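PDB 6LPH: suppressor of fused homolog from Drosophila melanogaster, which probably binds DNA-binding transcription factors and sequesters them, this chain being the N-terminal part of the SUFU-family protein. Local coordinates for residues A[59-71]-A[221-233]. Sequence-based numbering, arbitrary orientation.
Sequences NYPGDVDRNVPPH and QDMQTGGDWLVTN
Val-68 sets CG2 over one face of the Trp-229 indole, 3.8 Å from the centroid of the five-membered ring and 14° off its normal, a CH-pi contact. A second one has Val-231 CG2 above the His-71 ring, 3.8 Å from its centroid. The bond of ND1 to Pro-69 O, almost straight (175°) and in the ring plane, together with that of NE2 to Arg-107, would hold the imidazole's rotation. Tyr-60 and Trp-229 meet obliquely, planes at 41°, with Trp-229 CZ3 3.5 Å from Tyr-60 CZ. Replacing Trp-229 by an alanine is likely to strip Val-68 CG2 and this face of Tyr-60 of their aromatic cover. Strands 54-60 and 71-77 form a beta hairpin, and residues 61-70 are its connection, with a type I turn from Val-64 to Asn-67 and a G1 bulge in which Asn-67 and Val-68 both face Asp-63; the loop after helix 201-219 packs against it, and Trp-229 continues onto Pro-179 and Gln-180 of strand 172-186. Among the apolar contacts, the folded Met-223 chain lays SD 3.8 Å from Pro-69 CD. The polar contacts gather at Asn-67 O: Gly-227 CA approaches it at 3.3 Å in a CA-H...O contact, and one water donates to it and to Gly-226 O while accepting from Trp-229 N at 2.9 Å.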
ATOM      1  N   ASN A  59      -0.149  -8.236  -9.832  1.00 14.12           N
ATOM      2  CA  ASN A  59      -1.341  -7.962 -10.621  1.00 14.73           C
ATOM      3  C   ASN A  59      -2.495  -8.729 -10.045  1.00 14.67           C
ATOM      4  O   ASN A  59      -2.366  -9.934  -9.782  1.00 19.57           O
ATOM      5  CB  ASN A  59      -1.165  -8.422 -12.078  1.00 17.16           C
ATOM      6  CG  ASN A  59      -2.379  -8.088 -12.935  1.00 19.14           C
ATOM      7  OD1 ASN A  59      -2.664  -6.926 -13.160  1.00 27.26           O
ATOM      8  ND2 ASN A  59      -3.101  -9.097 -13.394  1.00 20.46           N
ATOM      9  N   TYR A  60      -3.624  -8.055  -9.853  1.00 12.59           N
ATOM     10  CA  TYR A  60      -4.852  -8.757  -9.477  1.00 14.70           C
ATOM     11  C   TYR A  60      -5.888  -8.593 -10.600  1.00 14.72           C
ATOM     12  O   TYR A  60      -6.341  -7.476 -10.845  1.00 13.99           O
ATOM     13  CB  TYR A  60      -5.424  -8.273  -8.124  1.00 14.02           C
ATOM     14  CG  TYR A  60      -6.538  -9.199  -7.685  1.00 15.15           C
ATOM     15  CD1 TYR A  60      -7.882  -8.855  -7.875  1.00 12.42           C
ATOM     16  CD2 TYR A  60      -6.239 -10.472  -7.126  1.00 16.09           C
ATOM     17  CE1 TYR A  60      -8.913  -9.761  -7.513  1.00 15.44           C
ATOM     18  CE2 TYR A  60      -7.251 -11.365  -6.778  1.00 17.09           C
ATOM     19  CZ  TYR A  60      -8.580 -11.010  -6.973  1.00 16.36           C
ATOM     20  OH  TYR A  60      -9.587 -11.902  -6.618  1.00 20.49           O
ATOM     21  N   PRO A  61      -6.272  -9.703 -11.281  1.00 14.25           N
ATOM     22  CA  PRO A  61      -7.186  -9.591 -12.418  1.00 13.29           C
ATOM     23  C   PRO A  61      -8.573  -9.041 -12.079  1.00 14.86           C
ATOM     24  O   PRO A  61      -9.249  -8.495 -12.966  1.00 16.15           O
ATOM     25  CB  PRO A  61      -7.297 -11.059 -12.929  1.00 14.06           C
ATOM     26  CG  PRO A  61      -6.034 -11.720 -12.471  1.00 14.58           C
ATOM     27  CD  PRO A  61      -5.787 -11.092 -11.106  1.00 14.21           C
ATOM     28  N   GLY A  62      -9.016  -9.205 -10.833  1.00 14.03           N
ATOM     29  CA  GLY A  62     -10.338  -8.713 -10.443  1.00 13.48           C
ATOM     30  C   GLY A  62     -11.221  -9.849  -9.966  1.00 14.69           C
ATOM     31  O   GLY A  62     -10.772 -11.007  -9.882  1.00 14.41           O
ATOM     32  N   ASP A  63     -12.473  -9.512  -9.666  1.00 14.36           N
ATOM     33  CA  ASP A  63     -13.475 -10.475  -9.219  1.00 16.25           C
ATOM     34  C   ASP A  63     -14.834  -9.809  -9.433  1.00 17.18           C
ATOM     35  O   ASP A  63     -15.167  -8.836  -8.770  1.00 18.03           O
ATOM     36  CB  ASP A  63     -13.232 -10.844  -7.743  1.00 17.73           C
ATOM     37  CG  ASP A  63     -14.292 -11.756  -7.173  1.00 20.59           C
ATOM     38  OD1 ASP A  63     -13.957 -12.516  -6.255  1.00 23.93           O
ATOM     39  OD2 ASP A  63     -15.457 -11.717  -7.610  1.00 22.65           O
ATOM     40  N   VAL A  64     -15.582 -10.320 -10.399  1.00 16.36           N
ATOM     41  CA  VAL A  64     -16.876  -9.748 -10.795  1.00 19.24           C
ATOM     42  C   VAL A  64     -17.891  -9.660  -9.652  1.00 19.85           C
ATOM     43  O   VAL A  64     -18.401  -8.590  -9.368  1.00 23.29           O
ATOM     44  CB  VAL A  64     -17.416 -10.447 -12.056  1.00 21.68           C
ATOM     45  CG1 VAL A  64     -18.840 -10.027 -12.371  1.00 23.13           C
ATOM     46  CG2 VAL A  64     -16.497 -10.121 -13.226  1.00 18.82           C
ATOM     47  N   ASP A  65     -18.132 -10.769  -8.968  1.00 20.80           N
ATOM     48  CA  ASP A  65     -19.105 -10.832  -7.882  1.00 27.34           C
ATOM     49  C   ASP A  65     -18.780  -9.855  -6.747  1.00 28.64           C
ATOM     50  O   ASP A  65     -19.683  -9.242  -6.176  1.00 29.06           O
ATOM     51  CB  ASP A  65     -19.128 -12.242  -7.285  1.00 37.81           C
ATOM     52  CG  ASP A  65     -20.194 -13.146  -7.896  1.00 47.11           C
ATOM     53  OD1 ASP A  65     -20.655 -12.897  -9.031  1.00 41.50           O
ATOM     54  OD2 ASP A  65     -20.565 -14.133  -7.217  1.00 54.75           O
ATOM     55  N   ARG A  66     -17.501  -9.718  -6.397  1.00 25.38           N
ATOM     56  CA  ARG A  66     -17.137  -8.842  -5.286  1.00 25.25           C
ATOM     57  C   ARG A  66     -16.816  -7.435  -5.712  1.00 25.47           C
ATOM     58  O   ARG A  66     -16.252  -6.685  -4.917  1.00 27.43           O
ATOM     59  CB  ARG A  66     -15.927  -9.383  -4.543  1.00 24.59           C
ATOM     60  CG  ARG A  66     -16.088 -10.797  -4.068  1.00 29.91           C
ATOM     61  CD  ARG A  66     -14.939 -11.157  -3.148  1.00 29.40           C
ATOM     62  NE  ARG A  66     -15.122 -12.521  -2.668  1.00 42.57           N
ATOM     63  CZ  ARG A  66     -15.892 -12.867  -1.637  1.00 49.38           C
ATOM     64  NH1 ARG A  66     -16.560 -11.954  -0.941  1.00 50.85           N
ATOM     65  NH2 ARG A  66     -15.994 -14.140  -1.294  1.00 60.51           N
ATOM     66  N   ASN A  67     -17.142  -7.073  -6.957  1.00 25.05           N
ATOM     67  CA  ASN A  67     -16.902  -5.713  -7.444  1.00 23.67           C
ATOM     68  C   ASN A  67     -15.451  -5.325  -7.249  1.00 20.53           C
ATOM     69  O   ASN A  67     -15.158  -4.219  -6.779  1.00 22.23           O
ATOM     70  CB  ASN A  67     -17.772  -4.682  -6.698  1.00 27.42           C
ATOM     71  CG  ASN A  67     -19.218  -4.686  -7.140  1.00 33.01           C
ATOM     72  OD1 ASN A  67     -19.547  -5.006  -8.279  1.00 34.73           O
ATOM     73  ND2 ASN A  67     -20.095  -4.290  -6.237  1.00 39.75           N
ATOM     74  N   VAL A  68     -14.539  -6.232  -7.591  1.00 15.21           N
ATOM     75  CA  VAL A  68     -13.114  -5.924  -7.564  1.00 13.74           C
ATOM     76  C   VAL A  68     -12.612  -5.719  -8.994  1.00 14.07           C
ATOM     77  O   VAL A  68     -12.653  -6.651  -9.803  1.00 12.80           O
ATOM     78  CB  VAL A  68     -12.304  -7.019  -6.855  1.00 13.87           C
ATOM     79  CG1 VAL A  68     -10.847  -6.574  -6.691  1.00 11.80           C
ATOM     80  CG2 VAL A  68     -12.932  -7.338  -5.499  1.00 14.88           C
ATOM     81  N   PRO A  69     -12.169  -4.489  -9.324  1.00 15.06           N
ATOM     82  CA  PRO A  69     -11.677  -4.225 -10.665  1.00 15.46           C
ATOM     83  C   PRO A  69     -10.225  -4.734 -10.768  1.00 14.30           C
ATOM     84  O   PRO A  69      -9.583  -5.030  -9.738  1.00 14.70           O
ATOM     85  CB  PRO A  69     -11.693  -2.684 -10.715  1.00 15.74           C
ATOM     86  CG  PRO A  69     -11.232  -2.316  -9.327  1.00 16.05           C
ATOM     87  CD  PRO A  69     -11.963  -3.319  -8.436  1.00 15.77           C
ATOM     88  N   PRO A  70      -9.708  -4.851 -11.995  1.00 15.78           N
ATOM     89  CA  PRO A  70      -8.284  -5.188 -12.124  1.00 14.34           C
ATOM     90  C   PRO A  70      -7.444  -4.087 -11.517  1.00 14.97           C
ATOM     91  O   PRO A  70      -7.778  -2.891 -11.663  1.00 17.03           O
ATOM     92  CB  PRO A  70      -8.039  -5.244 -13.636  1.00 16.47           C
ATOM     93  CG  PRO A  70      -9.327  -4.892 -14.294  1.00 19.07           C
ATOM     94  CD  PRO A  70     -10.403  -4.684 -13.292  1.00 16.82           C
ATOM     95  N   HIS A  71      -6.371  -4.480 -10.829  1.00 13.05           N
ATOM     96  CA  HIS A  71      -5.558  -3.502 -10.135  1.00 12.11           C
ATOM     97  C   HIS A  71      -4.185  -4.034  -9.819  1.00 11.70           C
ATOM     98  O   HIS A  71      -3.896  -5.235 -10.003  1.00 12.56           O
ATOM     99  CB  HIS A  71      -6.279  -3.008  -8.882  1.00 12.31           C
ATOM    100  CG  HIS A  71      -6.473  -4.067  -7.799  1.00 11.83           C
ATOM    101  ND1 HIS A  71      -7.559  -4.889  -7.753  1.00 12.22           N
ATOM    102  CD2 HIS A  71      -5.724  -4.352  -6.669  1.00 11.12           C
ATOM    103  CE1 HIS A  71      -7.480  -5.681  -6.666  1.00 10.53           C
ATOM    104  NE2 HIS A  71      -6.344  -5.367  -6.011  1.00 10.52           N
ATOM    105  N   GLN A 221     -19.402   0.071  -1.006  1.00 19.68           N
ATOM    106  CA  GLN A 221     -20.766  -0.220  -1.469  1.00 23.27           C
ATOM    107  C   GLN A 221     -20.916  -0.163  -2.981  1.00 21.08           C
ATOM    108  O   GLN A 221     -21.849  -0.724  -3.529  1.00 23.32           O
ATOM    109  CB  GLN A 221     -21.712   0.834  -0.893  1.00 31.58           C
ATOM    110  CG  GLN A 221     -22.905   0.289  -0.169  1.00 40.11           C
ATOM    111  CD  GLN A 221     -22.574  -0.056   1.262  1.00 39.62           C
ATOM    112  OE1 GLN A 221     -22.957   0.664   2.187  1.00 52.83           O
ATOM    113  NE2 GLN A 221     -21.849  -1.151   1.456  1.00 36.66           N
ATOM    114  N   ASP A 222     -20.033   0.567  -3.650  1.00 21.20           N
ATOM    115  CA  ASP A 222     -20.118   0.694  -5.089  1.00 19.07           C
ATOM    116  C   ASP A 222     -18.747   0.553  -5.710  1.00 17.58           C
ATOM    117  O   ASP A 222     -17.756   0.963  -5.113  1.00 14.55           O
ATOM    118  CB  ASP A 222     -20.723   2.049  -5.467  1.00 21.64           C
ATOM    119  CG  ASP A 222     -21.221   2.071  -6.908  1.00 25.02           C
ATOM    120  OD1 ASP A 222     -22.433   1.838  -7.131  1.00 28.84           O
ATOM    121  OD2 ASP A 222     -20.394   2.275  -7.824  1.00 27.47           O
ATOM    122  N   MET A 223     -18.697  -0.022  -6.916  1.00 19.14           N
ATOM    123  CA  MET A 223     -17.462  -0.070  -7.690  1.00 19.38           C
ATOM    124  C   MET A 223     -16.825   1.302  -7.927  1.00 17.44           C
ATOM    125  O   MET A 223     -15.609   1.443  -7.871  1.00 16.93           O
ATOM    126  CB  MET A 223     -17.724  -0.709  -9.044  1.00 23.84           C
ATOM    127  CG  MET A 223     -17.120  -2.060  -9.133  1.00 32.62           C
ATOM    128  SD  MET A 223     -15.347  -1.993  -9.450  1.00 31.59           S
ATOM    129  CE  MET A 223     -15.411  -3.508 -10.403  1.00 25.80           C
ATOM    130  N   GLN A 224     -17.655   2.306  -8.182  1.00 19.81           N
ATOM    131  CA  GLN A 224     -17.159   3.667  -8.467  1.00 21.94           C
ATOM    132  C   GLN A 224     -16.296   4.225  -7.323  1.00 20.68           C
ATOM    133  O   GLN A 224     -15.401   5.030  -7.560  1.00 21.15           O
ATOM    134  CB  GLN A 224     -18.325   4.620  -8.745  1.00 24.98           C
ATOM    135  CG  GLN A 224     -19.182   4.211  -9.937  1.00 33.07           C
ATOM    136  CD  GLN A 224     -20.400   5.108 -10.132  1.00 39.11           C
ATOM    137  OE1 GLN A 224     -20.293   6.238 -10.643  1.00 37.60           O
ATOM    138  NE2 GLN A 224     -21.572   4.601  -9.746  1.00 37.68           N
ATOM    139  N   THR A 225     -16.546   3.782  -6.092  1.00 17.47           N
ATOM    140  CA  THR A 225     -15.782   4.290  -4.944  1.00 17.67           C
ATOM    141  C   THR A 225     -14.754   3.284  -4.357  1.00 16.68           C
ATOM    142  O   THR A 225     -14.157   3.542  -3.301  1.00 14.70           O
ATOM    143  CB  THR A 225     -16.724   4.822  -3.837  1.00 17.45           C
ATOM    144  OG1 THR A 225     -17.674   3.797  -3.499  1.00 18.31           O
ATOM    145  CG2 THR A 225     -17.477   6.068  -4.326  1.00 16.60           C
ATOM    146  N   GLY A 226     -14.529   2.170  -5.061  1.00 15.03           N
ATOM    147  CA  GLY A 226     -13.486   1.228  -4.691  1.00 15.69           C
ATOM    148  C   GLY A 226     -13.911  -0.240  -4.653  1.00 15.02           C
ATOM    149  O   GLY A 226     -13.057  -1.131  -4.630  1.00 14.32           O
ATOM    150  N   GLY A 227     -15.221  -0.481  -4.676  1.00 15.48           N
ATOM    151  CA  GLY A 227     -15.788  -1.824  -4.526  1.00 13.71           C
ATOM    152  C   GLY A 227     -15.439  -2.495  -3.198  1.00 14.27           C
ATOM    153  O   GLY A 227     -14.873  -1.859  -2.275  1.00 13.74           O
ATOM    154  N   ASP A 228     -15.755  -3.788  -3.106  1.00 13.46           N
ATOM    155  CA  ASP A 228     -15.552  -4.560  -1.871  1.00 16.63           C
ATOM    156  C   ASP A 228     -14.152  -4.438  -1.280  1.00 14.05           C
ATOM    157  O   ASP A 228     -13.984  -4.400  -0.049  1.00 15.00           O
ATOM    158  CB  ASP A 228     -15.728  -6.031  -2.203  1.00 23.24           C
ATOM    159  CG  ASP A 228     -16.735  -6.693  -1.365  1.00 32.38           C
ATOM    160  OD1 ASP A 228     -16.621  -6.579  -0.114  1.00 37.69           O
ATOM    161  OD2 ASP A 228     -17.646  -7.348  -1.964  1.00 35.30           O
ATOM    162  N   TRP A 229     -13.137  -4.398  -2.150  1.00 12.39           N
ATOM    163  CA  TRP A 229     -11.750  -4.422  -1.676  1.00 12.57           C
ATOM    164  C   TRP A 229     -11.071  -3.093  -1.617  1.00 12.67           C
ATOM    165  O   TRP A 229      -9.843  -3.043  -1.472  1.00 12.70           O
ATOM    166  CB  TRP A 229     -10.913  -5.354  -2.532  1.00 14.01           C
ATOM    167  CG  TRP A 229     -11.169  -6.815  -2.295  1.00 15.01           C
ATOM    168  CD1 TRP A 229     -12.223  -7.413  -1.594  1.00 14.67           C
ATOM    169  CD2 TRP A 229     -10.379  -7.924  -2.823  1.00 15.28           C
ATOM    170  NE1 TRP A 229     -12.123  -8.776  -1.643  1.00 15.89           N
ATOM    171  CE2 TRP A 229     -11.039  -9.153  -2.363  1.00 16.42           C
ATOM    172  CE3 TRP A 229      -9.228  -8.018  -3.610  1.00 13.32           C
ATOM    173  CZ2 TRP A 229     -10.541 -10.418  -2.682  1.00 19.33           C
ATOM    174  CZ3 TRP A 229      -8.730  -9.302  -3.917  1.00 15.24           C
ATOM    175  CH2 TRP A 229      -9.378 -10.464  -3.468  1.00 17.95           C
ATOM    176  N   LEU A 230     -11.856  -2.016  -1.721  1.00 13.26           N
ATOM    177  CA  LEU A 230     -11.367  -0.643  -1.500  1.00 12.25           C
ATOM    178  C   LEU A 230     -10.153  -0.317  -2.379  1.00 12.08           C
ATOM    179  O   LEU A 230      -9.107   0.098  -1.904  1.00 11.45           O
ATOM    180  CB  LEU A 230     -11.088  -0.400  -0.004  1.00 11.96           C
ATOM    181  CG  LEU A 230     -12.344  -0.388   0.890  1.00 14.54           C
ATOM    182  CD1 LEU A 230     -12.003  -0.459   2.380  1.00 16.54           C
ATOM    183  CD2 LEU A 230     -13.243   0.810   0.587  1.00 16.93           C
ATOM    184  N   VAL A 231     -10.306  -0.530  -3.679  1.00 13.14           N
ATOM    185  CA  VAL A 231      -9.268  -0.194  -4.620  1.00 12.00           C
ATOM    186  C   VAL A 231      -9.254   1.324  -4.789  1.00 11.79           C
ATOM    187  O   VAL A 231     -10.305   1.956  -4.950  1.00 12.57           O
ATOM    188  CB  VAL A 231      -9.518  -0.896  -5.972  1.00 13.74           C
ATOM    189  CG1 VAL A 231      -8.570  -0.372  -7.067  1.00 12.53           C
ATOM    190  CG2 VAL A 231      -9.394  -2.413  -5.794  1.00 13.11           C
ATOM    191  N   THR A 232      -8.064   1.900  -4.748  1.00 10.50           N
ATOM    192  CA  THR A 232      -7.918   3.346  -5.009  1.00 11.40           C
ATOM    193  C   THR A 232      -7.784   3.666  -6.502  1.00 11.94           C
ATOM    194  O   THR A 232      -6.894   3.125  -7.167  1.00 11.42           O
ATOM    195  CB  THR A 232      -6.671   3.880  -4.293  1.00 11.03           C
ATOM    196  OG1 THR A 232      -6.804   3.638  -2.892  1.00 10.85           O
ATOM    197  CG2 THR A 232      -6.466   5.395  -4.562  1.00 10.93           C
ATOM    198  N   ASN A 233      -8.670   4.546  -7.011  1.00 12.71           N
ATOM    199  CA  ASN A 233      -8.622   5.012  -8.393  1.00 13.35           C
ATOM    200  C   ASN A 233      -8.202   6.495  -8.394  1.00 14.36           C
ATOM    201  O   ASN A 233      -8.976   7.352  -7.984  1.00 14.88           O
ATOM    202  CB  ASN A 233      -9.995   4.832  -9.085  1.00 14.84           C
ATOM    203  CG  ASN A 233     -10.084   5.581 -10.406  1.00 19.52           C
ATOM    204  OD1 ASN A 233      -9.070   5.895 -11.032  1.00 16.09           O
ATOM    205  ND2 ASN A 233     -11.320   5.905 -10.825  1.00 26.01           N
TER
HETATM  206  O   HOH W   1     -12.997  -3.766  -4.930  1.00 13.69           O